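Hypothetical protein (Geobacillus stearothermophilus, PDB 1SFS) is of unknown function but carries an Rv2525c-like, glycoside hydrolase-like domain and may act as a bacterial lysozyme. Local coordinates at residues A[40-45]-A[223-228]; A[188-193]-A[215-220]; A[122-127]-A[182-187]. One frame throughout, in Å; residues are numbered along the deposited sequence. Where two conformers were deposited one is given.

Overall arrangement
From the N terminus, the chain passes strand 29-33 and enters helix 40-49, where contact 1 begins; its second half arrives only with 223-228, so the disulfide there closes a loop that contains both other contacts. Within that loop, contact 3 comes first, bringing segment 122-127 against 182-187 across 54 intervening residues. Contact 2 follows in series, folding the loop segment 188-193 back on the end of strand 211-218. Contacts 2 and 3 are joined by the backbone bond from Q216 to S185, and contacts 1 and 2 by that from T228 to G218. All three reach one eight-stranded sheet whose first and last strands pair; contact 1 fastens a helix to it from outside.

Contact 1: A[40-45]-A[223-228]; sequences DQLFQC and VCPVDT
V223 meets C45 through its backbone, the carbonyl O lying 3.2 Å from C45 SG beside the disulfide. The next residue, C224, makes the covalent link: its SG is bonded to C45 SG at 2.1 Å, with a chi3 of -100°, the sense of a left-handed disulfide. The two cysteines reach the bridge differently. C45 carries SG anti to its own nitrogen (chi1 -177°), which sends it off the helix toward the loop, whereas C224 SG lies beside the backbone N and anti to the carbonyl carbon (chi1 -49°). P225 then turns the chain as the centre of an inverse gamma turn, marked by a weak hydrogen bond from V226 N to C224 O. Its ring lies alongside L42, one helical turn before C45, the two side chains running in opposite senses, and the CD1 methyl of L42 rests 3.7 Å from P225 CD. The same methyl is 4.4 Å from C224 CB and approaches V226 CG1 at 4.2 Å, so a single leucine branch touches three successive residues and forms an apolar patch next to the sulfurs. Beyond V226 the chain enters strand 227-231 and leaves the helix behind. The bridge thus ties the middle of helix 40-49 to the loop leading into the last strand of the sheet. L42 and V226 both lean on W56 of strand 55-59, and V46 of the helix also packs on C224 and V226. D227 pairs through its backbone with D33, and T228 with G218, placing strand 227-231 between strands 29-33 and 211-218.

Contact 2: A[188-193]-A[215-220]; sequences PRPGTT and WQYGRD
W215 and P188 are joined by the indole N-H, NE1 donating to the carbonyl O of P188 at 2.8 Å; the acceptor lies at the ring edge, somewhat tilted from its plane. P190 adds to this tight half: its CD comes near W215 CZ2 and sits 3.2 Å from Y217 O. That carbonyl receives G191 N at 2.9 Å in a nearly straight bond (165°), the donor lying in the carbonyl plane. G218 has no side chain, which lets the G191-T192 peptide lie directly against its CA, and T192 CG2 presses on G218 C at 3.4 Å. CG of Y217 lies between the backbone N and the carbonyl carbon (chi1 72°), which swings the ring toward T193, its OH hydrogen-bonded to T193 OG1 at 2.8 Å; W30 NE1 also bonds this hydroxyl. A leucine in place of W215 has no side-chain N-H to offer, so P188 O would probably lose this donor and the two prolines the flat ring they border.

The outer side is looser and wet. The guanidinium groups of R189 and R219 stack with centres 3.5 Å apart and planes at 11°, a like-charged pair probably eased by acceptors around it. R219 NE donates to Q216 OE1 at 3.0 Å, and Y155 OH bonds both R219 NH2 and that oxygen. R189 NE gives its hydrogen to a water at 2.7 Å, which is also linked to Q216; two further waters bridge T192 to the backbone of R219 and D220. The loop thus covers the end of strand 211-218, at a classic beta bulge where Y217 and G218 both face T228 of strand 227-231, while Q216 pairs with S185 of strand 182-185 on the other flank.

Contact 3: A[122-127]-A[182-187]; sequences LLFANI and VIWSAA
W184, which presses its ring edge on F124, has its polar end held by a hydrogen bond between NE1 and OD1 of N229, which probably helps to hold the indole in its rotation. The two rings form a T-shaped pair, their planes at 88° and the centroid of the F124 ring 5.7 Å from that of the six-membered ring of W184. CE3 is the atom over the phenyl face, offset toward its rim. CG of W184 is anti to the backbone N (chi1 179°), which lays the six-membered ring edge over that face; CB, placed by the strand backbone, is 3.6 Å from F124 CE1. The same CE1 lies 3.5 Å from V182 O, while F124 CZ meets the CG1 methyl of V182 at 4.1 Å, so the phenyl ring bridges two residues on the same face of the opposing strand. Further back, L122 crosses V182 at about a right angle, its CD2 methyl 3.8 Å from V182 CB.

Strands 122-126 and 182-185 are not sheet neighbours: their axes approach to 8.4 Å and diverge by 49°, with strand 151-156 between them. Their side chains therefore meet on one face of the sheet, consistent with the interior of the TIM-like barrels found among glycoside hydrolases. R151 touches both L122 and V182, L86 of strand 84-89 packs on both F124 and W184, and V214 of strand 211-218 meets the indole.

Contact 1: A[40-45]-A[223-228]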
loop_
_atom_site.group_PDB
_atom_site.type_symbol
_atom_site.label_atom_id
_atom_site.label_comp_id
_atom_site.label_asym_id
_atom_site.label_seq_id
_atom_site.Cartn_x
_atom_site.Cartn_y
_atom_site.Cartn_z
ATOM N N ASP A 40 20.108 7.193 -0.609
ATOM C CA ASP A 40 20.154 8.654 -0.517
ATOM C C ASP A 40 20.030 9.289 -1.874
ATOM O O ASP A 40 19.359 10.305 -2.046
ATOM C CB ASP A 40 21.413 9.182 0.156
ATOM C CG ASP A 40 21.316 10.714 0.368
ATOM O OD1 ASP A 40 20.451 11.206 1.118
ATOM O OD2 ASP A 40 22.136 11.487 -0.191
ATOM N N GLN A 41 20.667 8.656 -2.871
ATOM C CA GLN A 41 20.585 9.159 -4.255
ATOM C C GLN A 41 19.145 9.225 -4.750
ATOM O O GLN A 41 18.771 10.265 -5.308
ATOM C CB GLN A 41 21.496 8.374 -5.183
ATOM C CG GLN A 41 22.947 8.808 -5.004
ATOM C CD GLN A 41 23.430 10.098 -5.615
ATOM O OE1 GLN A 41 22.658 10.837 -6.214
ATOM N NE2 GLN A 41 24.715 10.470 -5.533
ATOM N N LEU A 42 18.346 8.194 -4.521
ATOM C CA LEU A 42 16.967 8.188 -4.989
ATOM C C LEU A 42 16.156 9.190 -4.187
ATOM O O LEU A 42 15.318 9.896 -4.745
ATOM C CB LEU A 42 16.366 6.786 -4.901
ATOM C CG LEU A 42 14.929 6.643 -5.382
ATOM C CD1 LEU A 42 14.712 7.122 -6.805
ATOM C CD2 LEU A 42 14.470 5.230 -5.257
ATOM N N PHE A 43 16.348 9.262 -2.871
ATOM C CA PHE A 43 15.636 10.278 -2.065
ATOM C C PHE A 43 15.941 11.635 -2.573
ATOM O O PHE A 43 15.001 12.466 -2.709
ATOM C CB PHE A 43 15.988 10.082 -0.567
ATOM C CG PHE A 43 15.394 11.190 0.250
ATOM C CD1 PHE A 43 14.074 11.271 0.608
ATOM C CD2 PHE A 43 16.224 12.239 0.652
ATOM C CE1 PHE A 43 13.535 12.387 1.307
ATOM C CE2 PHE A 43 15.765 13.341 1.330
ATOM C CZ PHE A 43 14.437 13.377 1.605
ATOM N N GLN A 44 17.190 11.953 -2.790
ATOM C CA GLN A 44 17.524 13.313 -3.264
ATOM C C GLN A 44 16.957 13.584 -4.625
ATOM O O GLN A 44 16.567 14.744 -4.880
ATOM C CB GLN A 44 19.054 13.483 -3.225
ATOM C CG GLN A 44 19.689 13.395 -1.846
ATOM C CD GLN A 44 19.193 14.314 -0.758
ATOM O OE1 GLN A 44 18.609 15.369 -1.031
ATOM N NE2 GLN A 44 19.325 13.926 0.506
ATOM N N CYS A 45 16.894 12.600 -5.514
ATOM C CA CYS A 45 16.232 12.787 -6.806
ATOM C C CYS A 45 14.817 13.249 -6.585
ATOM O O CYS A 45 14.352 14.239 -7.154
ATOM C CB CYS A 45 16.209 11.505 -7.656
ATOM S SG CYS A 45 15.500 11.632 -9.313
ATOM N N VAL A 223 11.328 11.384 -14.253
ATOM C CA VAL A 223 12.466 12.151 -13.728
ATOM C C VAL A 223 13.125 11.427 -12.554
ATOM O O VAL A 223 14.286 11.710 -12.235
ATOM C CB VAL A 223 12.060 13.565 -13.273
ATOM C CG1 VAL A 223 11.453 14.331 -14.461
ATOM C CG2 VAL A 223 11.110 13.536 -12.092
ATOM N N CYS A 224 12.417 10.520 -11.914
ATOM C CA CYS A 224 12.845 9.640 -10.869
ATOM C C CYS A 224 11.966 8.371 -10.979
ATOM O O CYS A 224 10.794 8.533 -11.334
ATOM C CB CYS A 224 12.736 10.141 -9.401
ATOM S SG CYS A 224 13.413 11.785 -9.096
ATOM N N PRO A 225 12.505 7.205 -10.717
ATOM C CA PRO A 225 11.767 5.956 -10.932
ATOM C C PRO A 225 10.846 5.623 -9.771
ATOM O O PRO A 225 10.992 4.676 -8.996
ATOM C CB PRO A 225 12.884 4.916 -11.087
ATOM C CG PRO A 225 13.978 5.454 -10.206
ATOM C CD PRO A 225 13.907 6.953 -10.390
ATOM N N VAL A 226 9.805 6.465 -9.638
ATOM C CA VAL A 226 8.825 6.362 -8.586
ATOM C C VAL A 226 7.421 6.606 -9.127
ATOM O O VAL A 226 7.230 7.190 -10.214
ATOM C CB VAL A 226 9.096 7.379 -7.458
ATOM C CG1 VAL A 226 10.503 7.246 -6.917
ATOM C CG2 VAL A 226 8.850 8.840 -7.878
ATOM N N ASP A 227 6.445 6.169 -8.376
ATOM C CA ASP A 227 5.042 6.532 -8.559
ATOM C C ASP A 227 4.687 7.616 -7.561
ATOM O O ASP A 227 5.332 7.763 -6.529
ATOM C CB ASP A 227 4.132 5.352 -8.327
ATOM C CG ASP A 227 4.593 4.158 -9.125
ATOM O OD1 ASP A 227 4.717 3.035 -8.534
ATOM O OD2 ASP A 227 4.835 4.224 -10.337
ATOM N N THR A 228 3.611 8.382 -7.835
ATOM C CA THR A 228 3.197 9.471 -6.993
ATOM C C THR A 228 1.823 9.221 -6.380
ATOM O O THR A 228 0.898 8.738 -7.014
ATOM C CB THR A 228 3.213 10.825 -7.732
ATOM O OG1 THR A 228 2.376 10.763 -8.894
ATOM C CG2 THR A 228 4.632 11.185 -8.184
#

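Contact 2: A[188-193]-A[215-220]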
loop_
_atom_site.group_PDB
_atom_site.type_symbol
_atom_site.label_atom_id
_atom_site.label_comp_id
_atom_site.label_asym_id
_atom_site.label_seq_id
_atom_site.Cartn_x
_atom_site.Cartn_y
_atom_site.Cartn_z
ATOM N N PRO A 188 -8.550 7.028 -10.078
ATOM C CA PRO A 188 -8.060 7.162 -11.462
ATOM C C PRO A 188 -6.595 7.540 -11.450
ATOM O O PRO A 188 -5.997 7.797 -10.390
ATOM C CB PRO A 188 -8.945 8.299 -12.027
ATOM C CG PRO A 188 -9.186 9.139 -10.826
ATOM C CD PRO A 188 -9.340 8.202 -9.653
ATOM N N ARG A 189 -5.990 7.599 -12.617
ATOM C CA ARG A 189 -4.566 7.794 -12.747
ATOM C C ARG A 189 -4.261 8.901 -13.738
ATOM O O ARG A 189 -3.878 8.667 -14.905
ATOM C CB ARG A 189 -3.956 6.465 -13.215
ATOM C CG ARG A 189 -2.468 6.372 -13.134
ATOM C CD ARG A 189 -1.898 5.008 -13.583
ATOM N NE ARG A 189 -2.480 3.993 -12.754
ATOM C CZ ARG A 189 -2.910 2.797 -13.079
ATOM N NH1 ARG A 189 -2.783 2.322 -14.308
ATOM N NH2 ARG A 189 -3.455 2.072 -12.104
ATOM N N PRO A 190 -4.491 10.157 -13.360
ATOM C CA PRO A 190 -4.261 11.282 -14.283
ATOM C C PRO A 190 -2.797 11.443 -14.657
ATOM O O PRO A 190 -2.554 11.986 -15.730
ATOM C CB PRO A 190 -4.761 12.486 -13.488
ATOM C CG PRO A 190 -4.656 12.089 -12.023
ATOM C CD PRO A 190 -5.036 10.618 -12.081
ATOM N N GLY A 191 -1.855 10.961 -13.867
ATOM C CA GLY A 191 -0.446 11.003 -14.216
ATOM C C GLY A 191 0.397 11.622 -13.137
ATOM O O GLY A 191 -0.072 12.399 -12.284
ATOM N N THR A 192 1.664 11.309 -13.110
ATOM C CA THR A 192 2.570 11.830 -12.119
ATOM C C THR A 192 2.701 13.357 -12.248
ATOM O O THR A 192 2.623 13.909 -13.333
ATOM C CB THR A 192 3.950 11.170 -12.151
ATOM O OG1 THR A 192 4.536 11.387 -13.439
ATOM C CG2 THR A 192 3.873 9.684 -11.856
ATOM N N THR A 193 2.942 14.007 -11.113
ATOM C CA THR A 193 3.237 15.420 -11.042
ATOM C C THR A 193 4.247 15.657 -9.937
ATOM O O THR A 193 4.437 14.847 -9.014
ATOM C CB THR A 193 2.016 16.317 -10.694
ATOM O OG1 THR A 193 1.633 16.112 -9.344
ATOM C CG2 THR A 193 0.789 16.068 -11.560
ATOM N N TRP A 215 -4.057 7.241 -2.441
ATOM C CA TRP A 215 -4.417 7.305 -3.835
ATOM C C TRP A 215 -3.133 7.359 -4.673
ATOM O O TRP A 215 -2.384 8.355 -4.575
ATOM C CB TRP A 215 -5.253 8.556 -4.102
ATOM C CG TRP A 215 -5.642 8.740 -5.523
ATOM C CD1 TRP A 215 -5.862 7.811 -6.483
ATOM C CD2 TRP A 215 -5.867 9.997 -6.179
ATOM N NE1 TRP A 215 -6.202 8.397 -7.661
ATOM C CE2 TRP A 215 -6.203 9.750 -7.502
ATOM C CE3 TRP A 215 -5.781 11.324 -5.740
ATOM C CZ2 TRP A 215 -6.473 10.775 -8.413
ATOM C CZ3 TRP A 215 -6.041 12.350 -6.634
ATOM C CH2 TRP A 215 -6.381 12.062 -7.946
ATOM N N GLN A 216 -2.886 6.370 -5.493
ATOM C CA GLN A 216 -1.786 6.398 -6.467
ATOM C C GLN A 216 -2.334 7.111 -7.710
ATOM O O GLN A 216 -3.055 6.505 -8.498
ATOM C CB GLN A 216 -1.270 5.026 -6.764
ATOM C CG GLN A 216 0.056 5.059 -7.518
ATOM C CD GLN A 216 0.467 3.665 -7.854
ATOM O OE1 GLN A 216 -0.245 3.015 -8.643
ATOM N NE2 GLN A 216 1.544 3.193 -7.260
ATOM N N TYR A 217 -2.008 8.388 -7.859
ATOM C CA TYR A 217 -2.561 9.152 -8.954
ATOM C C TYR A 217 -1.705 9.161 -10.209
ATOM O O TYR A 217 -2.162 9.607 -11.266
ATOM C CB TYR A 217 -2.885 10.580 -8.497
ATOM C CG TYR A 217 -1.705 11.452 -8.258
ATOM C CD1 TYR A 217 -1.173 12.224 -9.263
ATOM C CD2 TYR A 217 -1.125 11.616 -7.011
ATOM C CE1 TYR A 217 -0.090 13.058 -9.053
ATOM C CE2 TYR A 217 -0.049 12.435 -6.775
ATOM C CZ TYR A 217 0.478 13.183 -7.807
ATOM O OH TYR A 217 1.544 14.002 -7.567
ATOM N N GLY A 218 -0.474 8.647 -10.111
ATOM C CA GLY A 218 0.359 8.531 -11.268
ATOM C C GLY A 218 1.406 7.456 -11.097
ATOM O O GLY A 218 1.871 7.210 -9.973
ATOM N N ARG A 219 1.802 6.820 -12.191
ATOM C CA ARG A 219 2.862 5.829 -12.194
ATOM C C ARG A 219 4.004 6.308 -13.073
ATOM O O ARG A 219 3.780 6.970 -14.110
ATOM C CB ARG A 219 2.360 4.447 -12.682
ATOM C CG ARG A 219 1.421 3.781 -11.716
ATOM C CD ARG A 219 0.974 2.435 -12.290
ATOM N NE ARG A 219 0.137 1.730 -11.348
ATOM C CZ ARG A 219 -0.497 0.595 -11.686
ATOM N NH1 ARG A 219 -0.459 0.004 -12.870
ATOM N NH2 ARG A 219 -1.218 0.042 -10.729
ATOM N N ASP A 220 5.211 5.954 -12.656
ATOM C CA ASP A 220 6.475 5.999 -13.370
ATOM C C ASP A 220 6.788 7.403 -13.871
ATOM O O ASP A 220 6.719 7.777 -15.072
ATOM C CB ASP A 220 6.448 5.006 -14.531
ATOM C CG ASP A 220 6.353 3.551 -14.120
ATOM O OD1 ASP A 220 6.738 3.161 -13.002
ATOM O OD2 ASP A 220 5.839 2.773 -14.961
HETATM O O HOH W 1 -2.206 4.236 -10.045
HETATM O O HOH W 2 2.481 9.600 -15.305
HETATM O O HOH W 3 4.791 9.519 -15.597
#

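Contact 3: A[122-127]-A[182-187]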
loop_
_atom_site.group_PDB
_atom_site.type_symbol
_atom_site.label_atom_id
_atom_site.label_comp_id
_atom_site.label_asym_id
_atom_site.label_seq_id
_atom_site.Cartn_x
_atom_site.Cartn_y
_atom_site.Cartn_z
ATOM N N LEU A 122 -0.089 -0.354 9.431
ATOM C CA LEU A 122 -0.653 -0.973 8.241
ATOM C C LEU A 122 0.344 -1.787 7.448
ATOM O O LEU A 122 1.494 -1.365 7.259
ATOM C CB LEU A 122 -1.198 0.129 7.330
ATOM C CG LEU A 122 -2.552 0.700 7.730
ATOM C CD1 LEU A 122 -2.767 2.077 7.175
ATOM C CD2 LEU A 122 -3.665 -0.241 7.289
ATOM N N LEU A 123 -0.119 -2.903 6.913
ATOM C CA LEU A 123 0.573 -3.692 5.890
ATOM C C LEU A 123 -0.357 -3.799 4.690
ATOM O O LEU A 123 -1.494 -4.285 4.867
ATOM C CB LEU A 123 0.960 -5.079 6.376
ATOM C CG LEU A 123 1.736 -5.158 7.684
ATOM C CD1 LEU A 123 1.964 -6.589 8.082
ATOM C CD2 LEU A 123 3.059 -4.404 7.627
ATOM N N PHE A 124 0.050 -3.357 3.526
ATOM C CA PHE A 124 -0.823 -3.348 2.342
ATOM C C PHE A 124 -0.602 -4.536 1.460
ATOM O O PHE A 124 0.500 -4.770 0.971
ATOM C CB PHE A 124 -0.607 -2.084 1.524
ATOM C CG PHE A 124 -1.262 -0.863 2.130
ATOM C CD1 PHE A 124 -2.505 -0.451 1.689
ATOM C CD2 PHE A 124 -0.662 -0.146 3.162
ATOM C CE1 PHE A 124 -3.156 0.620 2.273
ATOM C CE2 PHE A 124 -1.317 0.926 3.744
ATOM C CZ PHE A 124 -2.545 1.311 3.294
ATOM N N ALA A 125 -1.660 -5.258 1.124
ATOM C CA ALA A 125 -1.626 -6.312 0.117
ATOM C C ALA A 125 -1.703 -5.716 -1.264
ATOM O O ALA A 125 -2.608 -4.952 -1.559
ATOM C CB ALA A 125 -2.796 -7.251 0.329
ATOM N N ASN A 126 -0.814 -6.149 -2.163
ATOM C CA ASN A 126 -0.770 -5.687 -3.535
ATOM C C ASN A 126 -1.687 -6.445 -4.476
ATOM O O ASN A 126 -1.260 -7.455 -5.050
ATOM C CB ASN A 126 0.686 -5.873 -3.994
ATOM C CG ASN A 126 0.821 -5.421 -5.411
ATOM O OD1 ASN A 126 0.773 -4.207 -5.630
ATOM N ND2 ASN A 126 1.011 -6.329 -6.349
ATOM N N ILE A 127 -2.905 -5.982 -4.664
ATOM C CA ILE A 127 -3.888 -6.703 -5.496
ATOM C C ILE A 127 -3.955 -6.003 -6.823
ATOM O O ILE A 127 -4.679 -5.019 -6.991
ATOM C CB ILE A 127 -5.237 -6.799 -4.821
ATOM C CG1 ILE A 127 -5.151 -7.434 -3.426
ATOM C CG2 ILE A 127 -6.202 -7.561 -5.731
ATOM C CD1 ILE A 127 -6.397 -7.456 -2.590
ATOM N N VAL A 182 -7.896 -0.523 5.317
ATOM C CA VAL A 182 -7.617 0.743 4.667
ATOM C C VAL A 182 -7.259 0.475 3.221
ATOM O O VAL A 182 -6.433 -0.398 2.952
ATOM C CB VAL A 182 -6.506 1.508 5.398
ATOM C CG1 VAL A 182 -6.132 2.771 4.672
ATOM C CG2 VAL A 182 -6.921 1.793 6.826
ATOM N N ILE A 183 -7.889 1.206 2.303
ATOM C CA ILE A 183 -7.638 1.046 0.888
ATOM C C ILE A 183 -6.699 2.144 0.369
ATOM O O ILE A 183 -6.871 3.321 0.663
ATOM C CB ILE A 183 -8.960 1.020 0.082
ATOM C CG1 ILE A 183 -9.790 -0.213 0.469
ATOM C CG2 ILE A 183 -8.716 1.058 -1.415
ATOM C CD1 ILE A 183 -11.152 -0.273 -0.187
ATOM N N TRP A 184 -5.738 1.678 -0.413
ATOM C CA TRP A 184 -4.879 2.475 -1.267
ATOM C C TRP A 184 -5.378 2.240 -2.688
ATOM O O TRP A 184 -5.203 1.154 -3.236
ATOM C CB TRP A 184 -3.424 2.032 -1.070
ATOM C CG TRP A 184 -2.388 2.739 -1.888
ATOM C CD1 TRP A 184 -2.511 3.759 -2.779
ATOM C CD2 TRP A 184 -1.009 2.397 -1.844
ATOM N NE1 TRP A 184 -1.277 4.095 -3.283
ATOM C CE2 TRP A 184 -0.343 3.277 -2.745
ATOM C CE3 TRP A 184 -0.287 1.448 -1.137
ATOM C CZ2 TRP A 184 1.038 3.215 -2.952
ATOM C CZ3 TRP A 184 1.062 1.392 -1.356
ATOM C CH2 TRP A 184 1.701 2.269 -2.251
ATOM N N SER A 185 -6.054 3.241 -3.249
ATOM C CA SER A 185 -6.680 3.096 -4.544
ATOM C C SER A 185 -5.740 3.469 -5.665
ATOM O O SER A 185 -5.088 4.523 -5.613
ATOM C CB SER A 185 -7.910 4.010 -4.593
ATOM O OG SER A 185 -8.493 3.892 -5.869
ATOM N N ALA A 186 -5.706 2.642 -6.704
ATOM C CA ALA A 186 -4.921 2.844 -7.899
ATOM C C ALA A 186 -5.685 3.465 -9.047
ATOM O O ALA A 186 -5.252 3.372 -10.188
ATOM C CB ALA A 186 -4.307 1.507 -8.332
ATOM N N ALA A 187 -6.786 4.156 -8.773
ATOM C CA ALA A 187 -7.573 4.813 -9.816
ATOM C C ALA A 187 -8.243 6.047 -9.256
ATOM O O ALA A 187 -8.562 6.064 -8.049
ATOM C CB ALA A 187 -8.687 3.855 -10.292
#